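Local coordinates for type II restriction enzyme MspI (Moraxella sp., PDB 1SA3), which recognises the double-stranded DNA sequence 5'-CCGG-3' and cleaves it after the first C, leaving fragments with terminal 5'-phosphates, at residues E[25-30]-E[118-123]; E[33-38]-E[82-87]; E[40-45]-E[100-105]. One frame throughout, in Å; residues are numbered along the deposited sequence.

In the fold
All three interactions bring helix 23-41, or the turn that ends it, against the same mixed sheet, each on a different strand, and their chemistry changes with their place. Interaction 1 is a buried contact at the DNA, where a histidine packed on the helix turns its donors to a phosphate. Interaction 2 lies at the surface, where two acidic side chains approach because both hold a sodium ion. Interaction 3, in the core, is wholly apolar. Strands 77-84 and 100-106 are sheet neighbours, so interactions 2 and 3 adjoin, and S83 O probably accepts a hydrogen bond from T101 N; I118 packs on E35 and I38, joining interactions 1 and 2.

Interaction 1: E[25-30]-E[118-123]; sequences VTSDRL and IKHSSK. With nucleotides of chain A; nucleotides of chain B.
Where the PD-(D/E)XK nuclease core grips the DNA backbone, H120 of strand 111-121 is set against S27 and L30 of helix 23-41. The imidazole illustrates how one ring can serve both packing and DNA-backbone binding. L30 lays its CB over one face of the ring, a CH-pi contact in which CB is 4.1 Å from the ring centroid and 21° off the ring normal. S27 approaches the rim: its OG lies in the ring plane 3.3 Å from H120 CE1, while its backbone O reaches the same carbon obliquely at 3.2 Å.

Packed in this way, the ring presents ND1 to the phosphate of DG6 of chain A. CG stands between the backbone N and the carbonyl carbon (chi1 86°), and the ring's own turn (chi2 -70°) puts ND1 rather than CD2 on the side of the residue's amide. Both donors then converge on one oxygen through hydrogen bonds: H120 N lies 2.9 Å from OP1, nearly straight, and H120 ND1 2.7 Å from it, more bent, with OP1 near the ring plane.

The next phosphate is caught by the residues that follow. S121 OG donates to OP2 of DG7 of chain A at 2.7 Å, and in an ST turn also accepts from K123 N. S122 grips OP1 of DG7 twice, through its backbone N and, at 2.7 Å, through OG. These residues bind phosphates at the end of the strand that probably carries, in K119, the motif lysine of a PD-(D/E)XK endonuclease.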
loop_
_atom_site.group_PDB
_atom_site.type_symbol
_atom_site.label_atom_id
_atom_site.label_comp_id
_atom_site.label_asym_id
_atom_site.label_seq_id
_atom_site.Cartn_x
_atom_site.Cartn_y
_atom_site.Cartn_z
ATOM N N VAL E 25 -5.957 -6.589 18.806
ATOM C CA VAL E 25 -6.125 -5.184 19.152
ATOM C C VAL E 25 -4.829 -4.428 18.927
ATOM O O VAL E 25 -4.829 -3.279 18.481
ATOM C CB VAL E 25 -6.546 -5.009 20.628
ATOM C CG1 VAL E 25 -6.617 -3.523 20.979
ATOM C CG2 VAL E 25 -7.898 -5.657 20.854
ATOM N N THR E 26 -3.720 -5.086 19.229
ATOM C CA THR E 26 -2.417 -4.467 19.074
ATOM C C THR E 26 -2.159 -4.102 17.611
ATOM O O THR E 26 -1.708 -2.997 17.331
ATOM C CB THR E 26 -1.316 -5.400 19.611
ATOM O OG1 THR E 26 -1.523 -5.604 21.015
ATOM C CG2 THR E 26 0.058 -4.798 19.399
ATOM N N SER E 27 -2.460 -5.017 16.689
ATOM C CA SER E 27 -2.261 -4.764 15.260
ATOM C C SER E 27 -3.128 -3.582 14.815
ATOM O O SER E 27 -2.648 -2.663 14.134
ATOM C CB SER E 27 -2.624 -6.014 14.440
ATOM O OG SER E 27 -2.541 -5.772 13.038
ATOM N N ASP E 28 -4.402 -3.606 15.205
ATOM C CA ASP E 28 -5.339 -2.540 14.858
ATOM C C ASP E 28 -4.861 -1.184 15.392
ATOM O O ASP E 28 -4.927 -0.170 14.695
ATOM C CB ASP E 28 -6.732 -2.844 15.432
ATOM C CG ASP E 28 -7.373 -4.078 14.807
ATOM O OD1 ASP E 28 -8.459 -4.477 15.281
ATOM O OD2 ASP E 28 -6.804 -4.647 13.848
ATOM N N ARG E 29 -4.383 -1.169 16.635
ATOM C CA ARG E 29 -3.904 0.060 17.268
ATOM C C ARG E 29 -2.660 0.578 16.566
ATOM O O ARG E 29 -2.545 1.765 16.261
ATOM C CB ARG E 29 -3.559 -0.186 18.742
ATOM C CG ARG E 29 -4.722 -0.562 19.652
ATOM C CD ARG E 29 -5.544 0.628 20.079
ATOM N NE ARG E 29 -6.506 0.298 21.134
ATOM C CZ ARG E 29 -6.228 0.231 22.436
ATOM N NH1 ARG E 29 -5.003 0.470 22.891
ATOM N NH2 ARG E 29 -7.190 -0.068 23.296
ATOM N N LEU E 30 -1.713 -0.316 16.331
ATOM C CA LEU E 30 -0.486 0.070 15.658
ATOM C C LEU E 30 -0.792 0.637 14.269
ATOM O O LEU E 30 -0.165 1.603 13.828
ATOM C CB LEU E 30 0.436 -1.136 15.543
ATOM C CG LEU E 30 1.030 -1.626 16.861
ATOM C CD1 LEU E 30 1.851 -2.891 16.627
ATOM C CD2 LEU E 30 1.891 -0.536 17.452
ATOM N N ILE E 118 -1.422 3.491 3.799
ATOM C CA ILE E 118 -0.446 3.252 4.863
ATOM C C ILE E 118 -0.688 1.949 5.596
ATOM O O ILE E 118 -1.812 1.668 6.000
ATOM C CB ILE E 118 -0.486 4.401 5.896
ATOM C CG1 ILE E 118 -0.411 5.744 5.165
ATOM C CG2 ILE E 118 0.678 4.262 6.897
ATOM C CD1 ILE E 118 -0.580 6.967 6.065
ATOM N N LYS E 119 0.373 1.163 5.772
ATOM C CA LYS E 119 0.275 -0.113 6.469
ATOM C C LYS E 119 1.476 -0.342 7.372
ATOM O O LYS E 119 2.488 0.358 7.278
ATOM C CB LYS E 119 0.228 -1.281 5.482
ATOM C CG LYS E 119 -0.960 -1.319 4.554
ATOM C CD LYS E 119 -0.865 -2.548 3.631
ATOM C CE LYS E 119 -1.897 -2.476 2.522
ATOM N NZ LYS E 119 -3.282 -2.284 3.057
ATOM N N HIS E 120 1.341 -1.323 8.261
ATOM C CA HIS E 120 2.433 -1.713 9.151
ATOM C C HIS E 120 2.499 -3.230 9.048
ATOM O O HIS E 120 1.480 -3.895 8.861
ATOM C CB HIS E 120 2.161 -1.312 10.606
ATOM C CG HIS E 120 1.366 -2.320 11.378
ATOM N ND1 HIS E 120 0.030 -2.561 11.141
ATOM C CD2 HIS E 120 1.725 -3.152 12.385
ATOM C CE1 HIS E 120 -0.400 -3.499 11.966
ATOM N NE2 HIS E 120 0.610 -3.875 12.733
ATOM N N SER E 121 3.699 -3.775 9.167
ATOM C CA SER E 121 3.892 -5.214 9.079
ATOM C C SER E 121 5.259 -5.568 9.623
ATOM O O SER E 121 6.158 -4.729 9.659
ATOM C CB SER E 121 3.810 -5.683 7.623
ATOM O OG SER E 121 4.047 -7.081 7.524
ATOM N N SER E 122 5.407 -6.823 10.034
ATOM C CA SER E 122 6.678 -7.308 10.547
ATOM C C SER E 122 7.414 -7.968 9.394
ATOM O O SER E 122 8.570 -8.343 9.532
ATOM C CB SER E 122 6.441 -8.328 11.660
ATOM O OG SER E 122 5.660 -9.401 11.175
ATOM N N LYS E 123 6.728 -8.101 8.259
ATOM C CA LYS E 123 7.283 -8.722 7.053
ATOM C C LYS E 123 7.460 -7.732 5.890
ATOM O O LYS E 123 7.005 -6.586 5.956
ATOM C CB LYS E 123 6.366 -9.853 6.578
ATOM C CG LYS E 123 5.925 -10.826 7.661
ATOM C CD LYS E 123 7.103 -11.611 8.200
ATOM C CE LYS E 123 6.653 -12.649 9.211
ATOM N NZ LYS E 123 7.792 -13.502 9.648
ATOM P P DG A 6 -2.128 -3.419 8.347
ATOM O OP1 DG A 6 -1.315 -2.248 8.771
ATOM O OP2 DG A 6 -2.031 -3.906 6.941
ATOM O "O5'" DG A 6 -1.851 -4.658 9.300
ATOM C "C5'" DG A 6 -1.268 -5.856 8.803
ATOM C "C4'" DG A 6 -1.356 -6.936 9.852
ATOM O "O4'" DG A 6 -2.671 -7.531 9.706
ATOM C "C3'" DG A 6 -0.365 -8.070 9.616
ATOM O "O3'" DG A 6 0.745 -8.064 10.494
ATOM C "C2'" DG A 6 -1.157 -9.344 9.840
ATOM C "C1'" DG A 6 -2.621 -8.948 9.810
ATOM N N9 DG A 6 -3.150 -9.522 8.574
ATOM C C8 DG A 6 -3.353 -8.888 7.368
ATOM N N7 DG A 6 -3.681 -9.714 6.403
ATOM C C5 DG A 6 -3.733 -10.959 7.018
ATOM C C6 DG A 6 -4.029 -12.249 6.476
ATOM O O6 DG A 6 -4.298 -12.551 5.304
ATOM N N1 DG A 6 -3.975 -13.241 7.455
ATOM C C2 DG A 6 -3.666 -13.025 8.785
ATOM N N2 DG A 6 -3.653 -14.115 9.584
ATOM N N3 DG A 6 -3.386 -11.833 9.296
ATOM C C4 DG A 6 -3.438 -10.854 8.365
ATOM P P DG A 7 2.082 -8.829 10.043
ATOM O OP1 DG A 7 3.174 -8.309 10.894
ATOM O OP2 DG A 7 2.222 -8.794 8.566
ATOM O "O5'" DG A 7 1.777 -10.332 10.449
ATOM C "C5'" DG A 7 1.258 -10.625 11.740
ATOM C "C4'" DG A 7 1.189 -12.118 11.943
ATOM O "O4'" DG A 7 0.168 -12.670 11.075
ATOM C "C3'" DG A 7 2.490 -12.845 11.603
ATOM O "O3'" DG A 7 2.750 -13.862 12.567
ATOM C "C2'" DG A 7 2.206 -13.473 10.253
ATOM C "C1'" DG A 7 0.712 -13.744 10.328
ATOM N N9 DG A 7 0.075 -13.759 9.016
ATOM C C8 DG A 7 -0.105 -12.695 8.166
ATOM N N7 DG A 7 -0.639 -13.037 7.024
ATOM C C5 DG A 7 -0.840 -14.406 7.132
ATOM C C6 DG A 7 -1.382 -15.342 6.200
ATOM O O6 DG A 7 -1.807 -15.137 5.050
ATOM N N1 DG A 7 -1.398 -16.633 6.725
ATOM C C2 DG A 7 -0.951 -16.984 7.981
ATOM N N2 DG A 7 -1.050 -18.280 8.309
ATOM N N3 DG A 7 -0.446 -16.127 8.851
ATOM C C4 DG A 7 -0.419 -14.866 8.364
ATOM P P DG B 8 -9.784 -9.743 18.942
ATOM O OP1 DG B 8 -9.081 -8.969 19.995
ATOM O OP2 DG B 8 -10.748 -10.812 19.326
ATOM O "O5'" DG B 8 -10.513 -8.724 17.966
ATOM C "C5'" DG B 8 -9.793 -7.656 17.366
ATOM C "C4'" DG B 8 -10.722 -6.830 16.513
ATOM O "O4'" DG B 8 -10.956 -7.473 15.237
ATOM C "C3'" DG B 8 -12.102 -6.610 17.132
ATOM O "O3'" DG B 8 -12.538 -5.309 16.778
ATOM C "C2'" DG B 8 -12.966 -7.627 16.407
ATOM C "C1'" DG B 8 -12.355 -7.562 15.022
ATOM N N9 DG B 8 -12.612 -8.699 14.145
ATOM C C8 DG B 8 -12.722 -10.025 14.484
ATOM N N7 DG B 8 -12.954 -10.797 13.454
ATOM C C5 DG B 8 -13.000 -9.923 12.376
ATOM C C6 DG B 8 -13.223 -10.174 11.000
ATOM O O6 DG B 8 -13.428 -11.256 10.441
ATOM N N1 DG B 8 -13.189 -9.001 10.255
ATOM C C2 DG B 8 -12.969 -7.746 10.765
ATOM N N2 DG B 8 -12.977 -6.732 9.888
ATOM N N3 DG B 8 -12.757 -7.500 12.046
ATOM C C4 DG B 8 -12.789 -8.628 12.786
#

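Interaction 2: E[33-38]-E[82-87]; sequences LYEKYI and SSDTDL. With NA (sodium ion), chain G.
E35 of helix 23-41 and D84 at the end of strand 77-84 meet at the metal site of the PD-(D/E)XK core, an example of two carboxylates brought together by a shared cation.

Metal bonds come first. E35 holds the sodium ion with both oxygens, unequally: OE1 lies 2.3 Å from the sodium and OE2 2.8 Å. D84 uses one oxygen, OD2, 2.4 Å from the sodium. The backbone O of D99 and two waters complete six coordinating atoms, so the protein supplies part of the shell and solvent the rest. A cation here is consistent with the metal-dependent cleavage of this family, although sodium need not be the ion that supports it.

The second kind of contact is carboxylate against carboxylate. E35 OE2 and D84 OD2 are 2.8 Å apart without a hydrogen bond between them; both oxygens bind the sodium, which probably offsets much of the repulsion. The two side chains cross at about a right angle, with their carboxylate planes 33° apart. E35 reaches this far because CG stands opposite the backbone N (chi1 173°) and the chain is stretched out beyond it, carrying the carboxylate from the helix to the strand end.

Packing flanks the glutamate: its side chain touches A100 of strand 100-106 and I118 of strand 111-121. Farther along, S82 OG donates a hydrogen bond to L39 O, tying strand 77-84 to the same helix.

Water-mediated contact is the last kind. Water 1, a sodium ligand, donates a hydrogen bond of 2.7 Å to the backbone O of T85.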
loop_
_atom_site.group_PDB
_atom_site.type_symbol
_atom_site.label_atom_id
_atom_site.label_comp_id
_atom_site.label_asym_id
_atom_site.label_seq_id
_atom_site.Cartn_x
_atom_site.Cartn_y
_atom_site.Cartn_z
ATOM N N LEU E 33 -2.030 4.032 14.676
ATOM C CA LEU E 33 -0.943 4.820 15.230
ATOM C C LEU E 33 0.027 5.283 14.156
ATOM O O LEU E 33 0.417 6.448 14.130
ATOM C CB LEU E 33 -0.195 4.019 16.300
ATOM C CG LEU E 33 0.898 4.740 17.103
ATOM C CD1 LEU E 33 1.194 3.960 18.389
ATOM C CD2 LEU E 33 2.161 4.890 16.261
ATOM N N TYR E 34 0.419 4.386 13.261
ATOM C CA TYR E 34 1.369 4.779 12.232
ATOM C C TYR E 34 0.772 5.676 11.157
ATOM O O TYR E 34 1.495 6.429 10.498
ATOM C CB TYR E 34 2.072 3.548 11.654
ATOM C CG TYR E 34 3.201 3.117 12.565
ATOM C CD1 TYR E 34 3.014 2.127 13.541
ATOM C CD2 TYR E 34 4.422 3.787 12.534
ATOM C CE1 TYR E 34 4.021 1.828 14.464
ATOM C CE2 TYR E 34 5.428 3.503 13.444
ATOM C CZ TYR E 34 5.225 2.527 14.408
ATOM O OH TYR E 34 6.227 2.274 15.320
ATOM N N GLU E 35 -0.544 5.616 10.983
ATOM C CA GLU E 35 -1.179 6.521 10.034
ATOM C C GLU E 35 -1.043 7.903 10.665
ATOM O O GLU E 35 -0.665 8.875 10.015
ATOM C CB GLU E 35 -2.664 6.208 9.853
ATOM C CG GLU E 35 -3.370 7.254 8.987
ATOM C CD GLU E 35 -4.846 6.986 8.807
ATOM O OE1 GLU E 35 -5.217 5.807 8.632
ATOM O OE2 GLU E 35 -5.633 7.957 8.826
ATOM N N LYS E 36 -1.337 7.975 11.957
ATOM C CA LYS E 36 -1.272 9.233 12.684
ATOM C C LYS E 36 0.149 9.794 12.722
ATOM O O LYS E 36 0.342 11.005 12.733
ATOM C CB LYS E 36 -1.805 9.028 14.107
ATOM C CG LYS E 36 -2.557 10.222 14.673
ATOM C CD LYS E 36 -1.667 11.099 15.508
ATOM C CE LYS E 36 -2.478 12.167 16.236
ATOM N NZ LYS E 36 -1.653 12.835 17.284
ATOM N N TYR E 37 1.137 8.904 12.739
ATOM C CA TYR E 37 2.543 9.303 12.763
ATOM C C TYR E 37 2.840 10.126 11.506
ATOM O O TYR E 37 3.502 11.162 11.577
ATOM C CB TYR E 37 3.412 8.044 12.826
ATOM C CG TYR E 37 4.900 8.247 13.059
ATOM C CD1 TYR E 37 5.393 9.354 13.757
ATOM C CD2 TYR E 37 5.810 7.286 12.630
ATOM C CE1 TYR E 37 6.771 9.482 14.019
ATOM C CE2 TYR E 37 7.155 7.398 12.880
ATOM C CZ TYR E 37 7.637 8.496 13.575
ATOM O OH TYR E 37 8.986 8.565 13.822
ATOM N N ILE E 38 2.332 9.677 10.360
ATOM C CA ILE E 38 2.538 10.408 9.110
ATOM C C ILE E 38 1.769 11.726 9.146
ATOM O O ILE E 38 2.306 12.766 8.777
ATOM C CB ILE E 38 2.066 9.586 7.873
ATOM C CG1 ILE E 38 2.927 8.332 7.711
ATOM C CG2 ILE E 38 2.142 10.435 6.598
ATOM C CD1 ILE E 38 4.387 8.602 7.370
ATOM N N SER E 82 -2.584 17.804 6.275
ATOM C CA SER E 82 -2.858 16.387 6.072
ATOM C C SER E 82 -4.112 15.975 6.816
ATOM O O SER E 82 -4.545 16.658 7.744
ATOM C CB SER E 82 -1.677 15.551 6.569
ATOM O OG SER E 82 -1.481 15.740 7.962
ATOM N N SER E 83 -4.695 14.852 6.418
ATOM C CA SER E 83 -5.895 14.381 7.077
ATOM C C SER E 83 -6.239 12.944 6.735
ATOM O O SER E 83 -5.869 12.429 5.675
ATOM C CB SER E 83 -7.085 15.267 6.704
ATOM O OG SER E 83 -7.508 15.016 5.374
ATOM N N ASP E 84 -6.949 12.310 7.662
ATOM C CA ASP E 84 -7.428 10.950 7.499
ATOM C C ASP E 84 -8.430 11.018 6.350
ATOM O O ASP E 84 -9.080 12.043 6.154
ATOM C CB ASP E 84 -8.142 10.503 8.773
ATOM C CG ASP E 84 -8.836 9.163 8.615
ATOM O OD1 ASP E 84 -9.974 9.025 9.109
ATOM O OD2 ASP E 84 -8.248 8.245 8.008
ATOM N N THR E 85 -8.552 9.941 5.589
ATOM C CA THR E 85 -9.493 9.921 4.478
ATOM C C THR E 85 -10.644 8.990 4.790
ATOM O O THR E 85 -10.450 7.806 5.057
ATOM C CB THR E 85 -8.814 9.453 3.174
ATOM O OG1 THR E 85 -7.776 10.374 2.831
ATOM C CG2 THR E 85 -9.826 9.390 2.025
ATOM N N ASP E 86 -11.853 9.527 4.760
ATOM C CA ASP E 86 -13.033 8.724 5.023
ATOM C C ASP E 86 -14.133 9.293 4.147
ATOM O O ASP E 86 -14.851 10.204 4.547
ATOM C CB ASP E 86 -13.398 8.807 6.504
ATOM C CG ASP E 86 -14.676 8.076 6.830
ATOM O OD1 ASP E 86 -14.911 6.989 6.259
ATOM O OD2 ASP E 86 -15.442 8.587 7.671
ATOM N N LEU E 87 -14.238 8.752 2.942
ATOM C CA LEU E 87 -15.214 9.225 1.967
ATOM C C LEU E 87 -16.599 8.622 2.143
ATOM O O LEU E 87 -17.599 9.187 1.681
ATOM C CB LEU E 87 -14.693 8.940 0.559
ATOM C CG LEU E 87 -13.250 9.402 0.349
ATOM C CD1 LEU E 87 -12.804 9.060 -1.068
ATOM C CD2 LEU E 87 -13.140 10.899 0.611
HETATM NA NA NA G . -7.310 6.126 7.616
HETATM O O HOH W 1 -9.187 5.857 6.336
HETATM O O HOH W 2 -7.009 3.791 7.139
#

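Interaction 3: E[40-45]-E[100-105]; sequences DIFKDI and ATIRFT
F42, the first residue to leave helical geometry at the end of helix 23-41, drives its side chain against I102 and F104 of strand 100-106. Its path shows how one aromatic can join a helix end to a sheet. At the root, CB lies 3.9 Å from I102 CD1. With CG opposite the carbonyl carbon (chi1 -68°), the ring swings beside the backbone N and lays one face against that same methyl, so CG comes to 3.7 Å from I102 CD1 and F42 CD1 to 4.0 Å. This is a CH-pi contact: CD1 of I102 is 4.0 Å from the F42 ring centroid, 25° off the normal and displaced toward the CB end of the ring.

Further out, the CD2-CE2 bond of F42 meets F104 obliquely: CD2 lies 4.0 Å from F104 CE2, and CE2 4.0 Å from F104 CZ, at the edge of the F104 ring, near its plane. I102 CG2 covers a face of F104, so the isoleucine packs on both rings.

Around this cluster, F42 also touches S63 and L66 of helix 57-69, while I102 and F104 both lean on V80 of strand 77-84, placing the phenylalanine between that helix and the sheet.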
loop_
_atom_site.group_PDB
_atom_site.type_symbol
_atom_site.label_atom_id
_atom_site.label_comp_id
_atom_site.label_asym_id
_atom_site.label_seq_id
_atom_site.Cartn_x
_atom_site.Cartn_y
_atom_site.Cartn_z
ATOM N N ASP E 40 0.940 13.602 11.629
ATOM C CA ASP E 40 1.578 14.577 12.506
ATOM C C ASP E 40 2.871 15.144 11.927
ATOM O O ASP E 40 3.163 16.328 12.092
ATOM C CB ASP E 40 1.850 13.958 13.882
ATOM C CG ASP E 40 0.593 13.852 14.734
ATOM O OD1 ASP E 40 -0.463 14.365 14.306
ATOM O OD2 ASP E 40 0.668 13.259 15.833
ATOM N N ILE E 41 3.653 14.308 11.253
ATOM C CA ILE E 41 4.892 14.783 10.659
ATOM C C ILE E 41 4.566 15.842 9.601
ATOM O O ILE E 41 5.290 16.830 9.466
ATOM C CB ILE E 41 5.695 13.619 10.018
ATOM C CG1 ILE E 41 6.263 12.716 11.114
ATOM C CG2 ILE E 41 6.822 14.172 9.145
ATOM C CD1 ILE E 41 6.900 11.430 10.603
ATOM N N PHE E 42 3.461 15.640 8.881
ATOM C CA PHE E 42 3.028 16.562 7.830
ATOM C C PHE E 42 1.770 17.349 8.193
ATOM O O PHE E 42 0.976 17.703 7.319
ATOM C CB PHE E 42 2.775 15.789 6.523
ATOM C CG PHE E 42 4.024 15.225 5.902
ATOM C CD1 PHE E 42 4.582 14.044 6.378
ATOM C CD2 PHE E 42 4.667 15.901 4.865
ATOM C CE1 PHE E 42 5.760 13.541 5.839
ATOM C CE2 PHE E 42 5.851 15.411 4.311
ATOM C CZ PHE E 42 6.402 14.227 4.799
ATOM N N LYS E 43 1.601 17.638 9.478
ATOM C CA LYS E 43 0.428 18.360 9.964
ATOM C C LYS E 43 0.356 19.791 9.451
ATOM O O LYS E 43 -0.712 20.262 9.059
ATOM C CB LYS E 43 0.423 18.364 11.498
ATOM C CG LYS E 43 -0.848 18.923 12.113
ATOM C CD LYS E 43 -0.750 18.921 13.632
ATOM C CE LYS E 43 -2.104 19.192 14.264
ATOM N NZ LYS E 43 -3.088 18.145 13.870
ATOM N N ASP E 44 1.491 20.478 9.469
ATOM C CA ASP E 44 1.571 21.855 9.004
ATOM C C ASP E 44 2.996 22.190 8.600
ATOM O O ASP E 44 3.916 21.404 8.817
ATOM C CB ASP E 44 1.087 22.809 10.098
ATOM C CG ASP E 44 1.651 22.460 11.459
ATOM O OD1 ASP E 44 0.869 22.454 12.426
ATOM O OD2 ASP E 44 2.865 22.192 11.555
ATOM N N ILE E 45 3.186 23.360 8.005
ATOM C CA ILE E 45 4.511 23.750 7.569
ATOM C C ILE E 45 5.486 23.816 8.748
ATOM O O ILE E 45 6.666 23.515 8.598
ATOM C CB ILE E 45 4.470 25.101 6.827
ATOM C CG1 ILE E 45 5.838 25.391 6.207
ATOM C CG2 ILE E 45 4.032 26.212 7.773
ATOM C CD1 ILE E 45 6.254 24.399 5.141
ATOM N N ALA E 100 -5.300 8.209 3.759
ATOM C CA ALA E 100 -5.120 9.589 4.192
ATOM C C ALA E 100 -4.537 10.403 3.055
ATOM O O ALA E 100 -4.117 9.849 2.041
ATOM C CB ALA E 100 -4.166 9.635 5.378
ATOM N N THR E 101 -4.500 11.718 3.235
ATOM C CA THR E 101 -3.947 12.596 2.218
ATOM C C THR E 101 -3.085 13.701 2.812
ATOM O O THR E 101 -3.236 14.075 3.983
ATOM C CB THR E 101 -5.056 13.272 1.379
ATOM O OG1 THR E 101 -5.847 14.125 2.218
ATOM C CG2 THR E 101 -5.960 12.232 0.752
ATOM N N ILE E 102 -2.167 14.201 1.991
ATOM C CA ILE E 102 -1.296 15.321 2.354
ATOM C C ILE E 102 -1.436 16.272 1.168
ATOM O O ILE E 102 -1.406 15.827 0.012
ATOM C CB ILE E 102 0.192 14.924 2.437
ATOM C CG1 ILE E 102 0.407 13.887 3.537
ATOM C CG2 ILE E 102 1.061 16.177 2.696
ATOM C CD1 ILE E 102 1.830 13.365 3.582
ATOM N N ARG E 103 -1.637 17.555 1.441
ATOM C CA ARG E 103 -1.722 18.541 0.370
ATOM C C ARG E 103 -0.562 19.518 0.522
ATOM O O ARG E 103 -0.363 20.096 1.594
ATOM C CB ARG E 103 -3.045 19.312 0.416
ATOM C CG ARG E 103 -3.101 20.450 -0.609
ATOM C CD ARG E 103 -4.435 21.187 -0.580
ATOM N NE ARG E 103 -5.540 20.335 -1.006
ATOM C CZ ARG E 103 -5.758 19.939 -2.258
ATOM N NH1 ARG E 103 -4.949 20.313 -3.240
ATOM N NH2 ARG E 103 -6.790 19.152 -2.526
ATOM N N PHE E 104 0.220 19.686 -0.542
ATOM C CA PHE E 104 1.344 20.615 -0.511
ATOM C C PHE E 104 0.990 21.830 -1.342
ATOM O O PHE E 104 0.461 21.693 -2.446
ATOM C CB PHE E 104 2.608 20.000 -1.109
ATOM C CG PHE E 104 3.106 18.793 -0.384
ATOM C CD1 PHE E 104 2.747 17.515 -0.801
ATOM C CD2 PHE E 104 3.968 18.928 0.697
ATOM C CE1 PHE E 104 3.248 16.385 -0.150
ATOM C CE2 PHE E 104 4.466 17.808 1.346
ATOM C CZ PHE E 104 4.105 16.536 0.919
ATOM N N THR E 105 1.278 23.014 -0.817
ATOM C CA THR E 105 1.004 24.250 -1.536
ATOM C C THR E 105 2.346 24.845 -1.931
ATOM O O THR E 105 3.265 24.930 -1.113
ATOM C CB THR E 105 0.225 25.248 -0.658
ATOM O OG1 THR E 105 -1.043 24.679 -0.320
ATOM C CG2 THR E 105 -0.008 26.561 -1.404
#